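Local coordinates for protein WipB (PDB 5NNY) that acts as a translocated Legionella effector whose phosphatase domain, the part present here, removes phosphate from serine and threonine residues, at residues A[75-84]-A[107-118]. Sequence-based numbering, arbitrary orientation.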
ATOM      1  N   TYR A  75      -6.215  14.829  15.404  1.00 18.75           N
ATOM      2  CA  TYR A  75      -5.644  14.401  14.132  1.00 17.15           C
ATOM      3  C   TYR A  75      -6.610  14.678  12.990  1.00 19.98           C
ATOM      4  O   TYR A  75      -6.216  15.209  11.944  1.00 18.78           O
ATOM      5  CB  TYR A  75      -5.279  12.911  14.174  1.00 18.76           C
ATOM      6  CG  TYR A  75      -4.606  12.479  12.898  1.00 19.91           C
ATOM      7  CD1 TYR A  75      -3.270  12.784  12.667  1.00 17.98           C
ATOM      8  CD2 TYR A  75      -5.315  11.829  11.896  1.00 17.45           C
ATOM      9  CE1 TYR A  75      -2.631  12.419  11.491  1.00 19.87           C
ATOM     10  CE2 TYR A  75      -4.683  11.475  10.699  1.00 20.92           C
ATOM     11  CZ  TYR A  75      -3.342  11.764  10.520  1.00 20.25           C
ATOM     12  OH  TYR A  75      -2.703  11.422   9.356  1.00 19.19           O
ATOM     13  N   ASN A  76      -7.885  14.319  13.171  1.00 17.63           N
ATOM     14  CA  ASN A  76      -8.862  14.532  12.105  1.00 21.37           C
ATOM     15  C   ASN A  76      -9.131  16.018  11.876  1.00 21.34           C
ATOM     16  O   ASN A  76      -9.462  16.417  10.752  1.00 21.42           O
ATOM     17  CB  ASN A  76     -10.163  13.789  12.421  1.00 19.94           C
ATOM     18  CG  ASN A  76     -10.017  12.278  12.293  1.00 22.65           C
ATOM     19  OD1 ASN A  76      -9.048  11.783  11.710  1.00 25.45           O
ATOM     20  ND2 ASN A  76     -10.980  11.545  12.822  1.00 18.08           N
ATOM     21  N   ALA A  77      -9.004  16.847  12.918  1.00 17.54           N
ATOM     22  CA  ALA A  77      -9.080  18.299  12.719  1.00 19.94           C
ATOM     23  C   ALA A  77      -7.925  18.805  11.859  1.00 25.89           C
ATOM     24  O   ALA A  77      -8.088  19.744  11.069  1.00 22.30           O
ATOM     25  CB  ALA A  77      -9.087  19.016  14.068  1.00 16.04           C
ATOM     26  N   LEU A  78      -6.732  18.219  12.018  1.00 19.81           N
ATOM     27  CA  LEU A  78      -5.624  18.616  11.154  1.00 22.36           C
ATOM     28  C   LEU A  78      -5.878  18.182   9.718  1.00 22.84           C
ATOM     29  O   LEU A  78      -5.644  18.954   8.780  1.00 23.23           O
ATOM     30  CB  LEU A  78      -4.307  18.036  11.675  1.00 26.69           C
ATOM     31  CG  LEU A  78      -3.798  18.531  13.032  1.00 32.94           C
ATOM     32  CD1 LEU A  78      -2.507  17.819  13.444  1.00 20.91           C
ATOM     33  CD2 LEU A  78      -3.586  20.041  13.015  1.00 22.01           C
ATOM     34  N   ILE A  79      -6.357  16.951   9.526  1.00 20.04           N
ATOM     35  CA  ILE A  79      -6.665  16.470   8.175  1.00 20.12           C
ATOM     36  C   ILE A  79      -7.660  17.404   7.488  1.00 23.65           C
ATOM     37  O   ILE A  79      -7.545  17.698   6.290  1.00 23.49           O
ATOM     38  CB  ILE A  79      -7.203  15.029   8.239  1.00 21.52           C
ATOM     39  CG1 ILE A  79      -6.138  14.075   8.800  1.00 21.19           C
ATOM     40  CG2 ILE A  79      -7.727  14.578   6.872  1.00 25.32           C
ATOM     41  CD1 ILE A  79      -4.870  13.922   7.919  1.00 22.33           C
ATOM     42  N   ALA A  80      -8.664  17.865   8.234  1.00 23.17           N
ATOM     43  CA  ALA A  80      -9.698  18.748   7.696  1.00 21.36           C
ATOM     44  C   ALA A  80      -9.155  20.107   7.288  1.00 21.62           C
ATOM     45  O   ALA A  80      -9.863  20.857   6.605  1.00 31.11           O
ATOM     46  CB  ALA A  80     -10.807  18.945   8.728  1.00 22.57           C
ATOM     47  N   GLN A  81      -7.954  20.451   7.711  1.00 18.49           N
ATOM     48  CA  GLN A  81      -7.297  21.689   7.327  1.00 21.89           C
ATOM     49  C   GLN A  81      -6.218  21.492   6.268  1.00 23.45           C
ATOM     50  O   GLN A  81      -5.448  22.423   6.002  1.00 26.52           O
ATOM     51  CB  GLN A  81      -6.699  22.353   8.560  1.00 22.06           C
ATOM     52  CG  GLN A  81      -7.750  22.761   9.574  1.00 24.29           C
ATOM     53  CD  GLN A  81      -7.139  23.371  10.805  1.00 24.24           C
ATOM     54  OE1 GLN A  81      -6.679  24.512  10.767  1.00 21.54           O
ATOM     55  NE2 GLN A  81      -7.103  22.605  11.906  1.00 19.17           N
ATOM     56  N   ILE A  82      -6.119  20.299   5.685  1.00 23.04           N
ATOM     57  CA  ILE A  82      -5.191  20.021   4.597  1.00 25.24           C
ATOM     58  C   ILE A  82      -5.932  20.250   3.288  1.00 24.76           C
ATOM     59  O   ILE A  82      -7.085  19.827   3.135  1.00 28.20           O
ATOM     60  CB  ILE A  82      -4.641  18.589   4.692  1.00 25.97           C
ATOM     61  CG1 ILE A  82      -3.699  18.466   5.902  1.00 23.72           C
ATOM     62  CG2 ILE A  82      -3.949  18.190   3.406  1.00 24.44           C
ATOM     63  CD1 ILE A  82      -3.250  17.005   6.212  1.00 18.86           C
ATOM     64  N   LYS A  83      -5.302  20.974   2.369  1.00 25.36           N
ATOM     65  CA  LYS A  83      -5.881  21.226   1.058  1.00 24.33           C
ATOM     66  C   LYS A  83      -4.990  20.620  -0.008  1.00 21.88           C
ATOM     67  O   LYS A  83      -3.776  20.823   0.002  1.00 25.31           O
ATOM     68  CB  LYS A  83      -6.061  22.725   0.789  1.00 27.80           C
ATOM     69  CG  LYS A  83      -7.234  22.994  -0.142  1.00 39.34           C
ATOM     70  CD  LYS A  83      -7.076  24.275  -0.922  1.00 48.36           C
ATOM     71  CE  LYS A  83      -8.208  24.399  -1.930  1.00 52.52           C
ATOM     72  NZ  LYS A  83      -8.591  23.062  -2.477  1.00 48.37           N
ATOM     73  N   ILE A  84      -5.603  19.870  -0.914  1.00 20.03           N
ATOM     74  CA  ILE A  84      -4.917  19.393  -2.104  1.00 20.53           C
ATOM     75  C   ILE A  84      -4.861  20.553  -3.090  1.00 24.15           C
ATOM     76  O   ILE A  84      -5.892  21.163  -3.399  1.00 25.60           O
ATOM     77  CB  ILE A  84      -5.626  18.171  -2.706  1.00 20.48           C
ATOM     78  CG1 ILE A  84      -5.223  16.887  -1.965  1.00 21.06           C
ATOM     79  CG2 ILE A  84      -5.281  18.006  -4.173  1.00 18.15           C
ATOM     80  CD1 ILE A  84      -5.592  16.848  -0.480  1.00 20.60           C
ATOM     81  N   PHE A 107      -3.476   6.890  10.600  1.00 13.40           N
ATOM     82  CA  PHE A 107      -2.958   8.186  10.161  1.00 17.26           C
ATOM     83  C   PHE A 107      -2.860   8.256   8.643  1.00 16.73           C
ATOM     84  O   PHE A 107      -3.317   9.223   8.022  1.00 18.08           O
ATOM     85  CB  PHE A 107      -1.595   8.459  10.796  1.00 19.29           C
ATOM     86  CG  PHE A 107      -1.646   8.750  12.291  1.00 18.01           C
ATOM     87  CD1 PHE A 107      -2.817   9.194  12.909  1.00 22.64           C
ATOM     88  CD2 PHE A 107      -0.492   8.644  13.044  1.00 17.33           C
ATOM     89  CE1 PHE A 107      -2.832   9.491  14.275  1.00 19.65           C
ATOM     90  CE2 PHE A 107      -0.487   8.953  14.404  1.00 18.11           C
ATOM     91  CZ  PHE A 107      -1.668   9.382  15.025  1.00 16.40           C
ATOM     92  N   ILE A 108      -2.289   7.220   8.024  1.00 18.31           N
ATOM     93  CA  ILE A 108      -2.128   7.221   6.574  1.00 16.59           C
ATOM     94  C   ILE A 108      -3.462   6.948   5.897  1.00 16.27           C
ATOM     95  O   ILE A 108      -3.727   7.459   4.807  1.00 17.76           O
ATOM     96  CB  ILE A 108      -1.025   6.224   6.155  1.00 29.87           C
ATOM     97  CG1 ILE A 108       0.340   6.881   6.399  1.00 30.31           C
ATOM     98  CG2 ILE A 108      -1.167   5.780   4.693  1.00 21.87           C
ATOM     99  CD1 ILE A 108       1.525   6.193   5.820  1.00 23.63           C
ATOM    100  N   LEU A 109      -4.347   6.188   6.549  1.00 13.81           N
ATOM    101  CA  LEU A 109      -5.665   5.951   5.960  1.00 21.67           C
ATOM    102  C   LEU A 109      -6.443   7.252   5.805  1.00 17.11           C
ATOM    103  O   LEU A 109      -7.128   7.463   4.795  1.00 17.09           O
ATOM    104  CB  LEU A 109      -6.460   4.955   6.807  1.00 18.72           C
ATOM    105  CG  LEU A 109      -6.042   3.484   6.730  1.00 15.48           C
ATOM    106  CD1 LEU A 109      -6.849   2.639   7.731  1.00 16.32           C
ATOM    107  CD2 LEU A 109      -6.224   2.965   5.305  1.00 23.55           C
ATOM    108  N   LYS A 110      -6.357   8.135   6.805  1.00 14.71           N
ATOM    109  CA  LYS A 110      -7.043   9.421   6.724  1.00 17.77           C
ATOM    110  C   LYS A 110      -6.410  10.312   5.673  1.00 21.80           C
ATOM    111  O   LYS A 110      -7.107  11.102   5.024  1.00 20.28           O
ATOM    112  CB  LYS A 110      -7.027  10.134   8.077  1.00 19.96           C
ATOM    113  CG  LYS A 110      -7.925   9.490   9.128  1.00 24.41           C
ATOM    114  CD  LYS A 110      -9.334   9.241   8.602  1.00 30.70           C
ATOM    115  CE  LYS A 110     -10.303  10.356   8.997  1.00 24.62           C
ATOM    116  NZ  LYS A 110     -11.629  10.208   8.292  1.00 27.68           N
ATOM    117  N   LEU A 111      -5.087  10.222   5.515  1.00 15.40           N
ATOM    118  CA  LEU A 111      -4.407  10.997   4.478  1.00 17.58           C
ATOM    119  C   LEU A 111      -4.831  10.540   3.092  1.00 22.03           C
ATOM    120  O   LEU A 111      -5.114  11.368   2.220  1.00 20.08           O
ATOM    121  CB  LEU A 111      -2.884  10.898   4.632  1.00 17.16           C
ATOM    122  CG  LEU A 111      -2.307  11.876   5.661  1.00 28.36           C
ATOM    123  CD1 LEU A 111      -0.855  11.577   5.913  1.00 20.73           C
ATOM    124  CD2 LEU A 111      -2.468  13.339   5.194  1.00 28.39           C
ATOM    125  N   LEU A 112      -4.860   9.223   2.867  1.00 18.83           N
ATOM    126  CA  LEU A 112      -5.349   8.697   1.598  1.00 14.84           C
ATOM    127  C   LEU A 112      -6.778   9.153   1.325  1.00 14.99           C
ATOM    128  O   LEU A 112      -7.118   9.503   0.194  1.00 18.66           O
ATOM    129  CB  LEU A 112      -5.269   7.167   1.581  1.00 15.23           C
ATOM    130  CG  LEU A 112      -3.867   6.561   1.684  1.00 19.91           C
ATOM    131  CD1 LEU A 112      -3.910   5.023   1.723  1.00 22.40           C
ATOM    132  CD2 LEU A 112      -2.975   7.064   0.517  1.00 15.54           C
ATOM    133  N   GLN A 113      -7.640   9.123   2.344  1.00 16.60           N
ATOM    134  CA  GLN A 113      -9.028   9.549   2.157  1.00 18.62           C
ATOM    135  C   GLN A 113      -9.123  11.011   1.721  1.00 20.62           C
ATOM    136  O   GLN A 113      -9.892  11.352   0.812  1.00 20.84           O
ATOM    137  CB  GLN A 113      -9.800   9.322   3.453  1.00 20.54           C
ATOM    138  CG  GLN A 113     -11.293   9.612   3.382  1.00 21.37           C
ATOM    139  CD  GLN A 113     -11.943   9.297   4.718  1.00 19.85           C
ATOM    140  OE1 GLN A 113     -11.432   9.697   5.757  1.00 26.20           O
ATOM    141  NE2 GLN A 113     -13.047   8.556   4.698  1.00 28.25           N
ATOM    142  N   ALA A 114      -8.343  11.889   2.349  1.00 21.06           N
ATOM    143  CA  ALA A 114      -8.335  13.296   1.947  1.00 21.54           C
ATOM    144  C   ALA A 114      -7.787  13.473   0.534  1.00 26.80           C
ATOM    145  O   ALA A 114      -8.307  14.280  -0.245  1.00 22.11           O
ATOM    146  CB  ALA A 114      -7.515  14.121   2.934  1.00 18.25           C
ATOM    147  N   LEU A 115      -6.733  12.734   0.184  1.00 22.02           N
ATOM    148  CA  LEU A 115      -6.224  12.788  -1.185  1.00 23.74           C
ATOM    149  C   LEU A 115      -7.323  12.425  -2.176  1.00 23.95           C
ATOM    150  O   LEU A 115      -7.552  13.136  -3.165  1.00 25.90           O
ATOM    151  CB  LEU A 115      -5.020  11.853  -1.332  1.00 23.29           C
ATOM    152  CG  LEU A 115      -3.722  12.340  -0.695  1.00 29.27           C
ATOM    153  CD1 LEU A 115      -2.638  11.265  -0.736  1.00 22.72           C
ATOM    154  CD2 LEU A 115      -3.230  13.629  -1.388  1.00 19.40           C
ATOM    155  N   TYR A 116      -8.053  11.349  -1.895  1.00 18.73           N
ATOM    156  CA  TYR A 116      -9.097  10.894  -2.807  1.00 22.48           C
ATOM    157  C   TYR A 116     -10.256  11.893  -2.856  1.00 28.26           C
ATOM    158  O   TYR A 116     -10.707  12.295  -3.940  1.00 24.49           O
ATOM    159  CB  TYR A 116      -9.570   9.494  -2.376  1.00 18.72           C
ATOM    160  CG  TYR A 116     -10.904   9.055  -2.962  1.00 25.06           C
ATOM    161  CD1 TYR A 116     -10.989   8.592  -4.268  1.00 32.00           C
ATOM    162  CD2 TYR A 116     -12.075   9.101  -2.199  1.00 31.16           C
ATOM    163  CE1 TYR A 116     -12.196   8.185  -4.805  1.00 31.93           C
ATOM    164  CE2 TYR A 116     -13.296   8.693  -2.729  1.00 26.81           C
ATOM    165  CZ  TYR A 116     -13.342   8.235  -4.035  1.00 35.77           C
ATOM    166  OH  TYR A 116     -14.538   7.827  -4.587  1.00 47.19           O
ATOM    167  N   ASP A 117     -10.737  12.319  -1.685  1.00 21.61           N
ATOM    168  CA  ASP A 117     -11.903  13.190  -1.621  1.00 22.78           C
ATOM    169  C   ASP A 117     -11.652  14.533  -2.298  1.00 22.99           C
ATOM    170  O   ASP A 117     -12.593  15.150  -2.796  1.00 22.60           O
ATOM    171  CB  ASP A 117     -12.316  13.404  -0.168  1.00 29.78           C
ATOM    172  CG  ASP A 117     -13.593  14.207  -0.040  1.00 43.01           C
ATOM    173  OD1 ASP A 117     -14.618  13.780  -0.614  1.00 46.73           O
ATOM    174  OD2 ASP A 117     -13.571  15.257   0.637  1.00 45.23           O
ATOM    175  N   GLN A 118     -10.404  14.992  -2.340  1.00 23.77           N
ATOM    176  CA  GLN A 118     -10.093  16.260  -2.989  1.00 23.25           C
ATOM    177  C   GLN A 118      -9.493  16.097  -4.377  1.00 25.15           C
ATOM    178  O   GLN A 118      -8.976  17.079  -4.929  1.00 25.18           O
ATOM    179  CB  GLN A 118      -9.155  17.080  -2.097  1.00 22.15           C
ATOM    180  CG  GLN A 118      -9.763  17.409  -0.739  1.00 23.54           C
ATOM    181  CD  GLN A 118      -8.900  18.360   0.051  1.00 29.75           C
ATOM    182  OE1 GLN A 118      -8.405  19.364  -0.482  1.00 23.60           O
ATOM    183  NE2 GLN A 118      -8.699  18.052   1.334  1.00 25.49           N
TER
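Gln118, the first residue past the helical turns of 107-117, meets 82-84 with its CB and with its terminal amide. Its CB rests 3.7 Å from Ile84 CB; with CG beside the backbone N (chi1 -61°) and the chain extended beyond it, the amide is carried to the backbone of 82-84. There CD lies against Ile84 CD1, OE1 accepts from Ile84 N at 2.9 Å, and NE2 donates to Ile82 O at 3.0 Å. Both N-H...O angles exceed 173°, so the bonds are nearly straight; Ile82 O lies in the amide plane while Ile84 N comes to OE1 from above the carbonyl plane, and together they restrain the amide's rotation. The strand 83-84 so gripped pairs antiparallel with 28-29, apart from the mixed sheet of the phosphoesterase fold, whose strands 90-93 and 121-125 are joined through helix 105-117. The axes of 75-79 and 107-117 run nearly parallel, crossing at -25° with a closest approach of 10.5 Å. Between them Ile79 CD1 meets Leu111 CD2 at 3.7 Å, and Phe18 of helix 15-24 also touches Leu111. At the far end Phe107 CD1 sits 3.4 Å above the centre of the Tyr75 ring, while Lys110 CB approaches that ring's edge in plane. Tyr75 OH donates to Phe107 O at 2.6 Å, from the opposite face of the carbonyl plane to Leu111 N, giving this oxygen two donors.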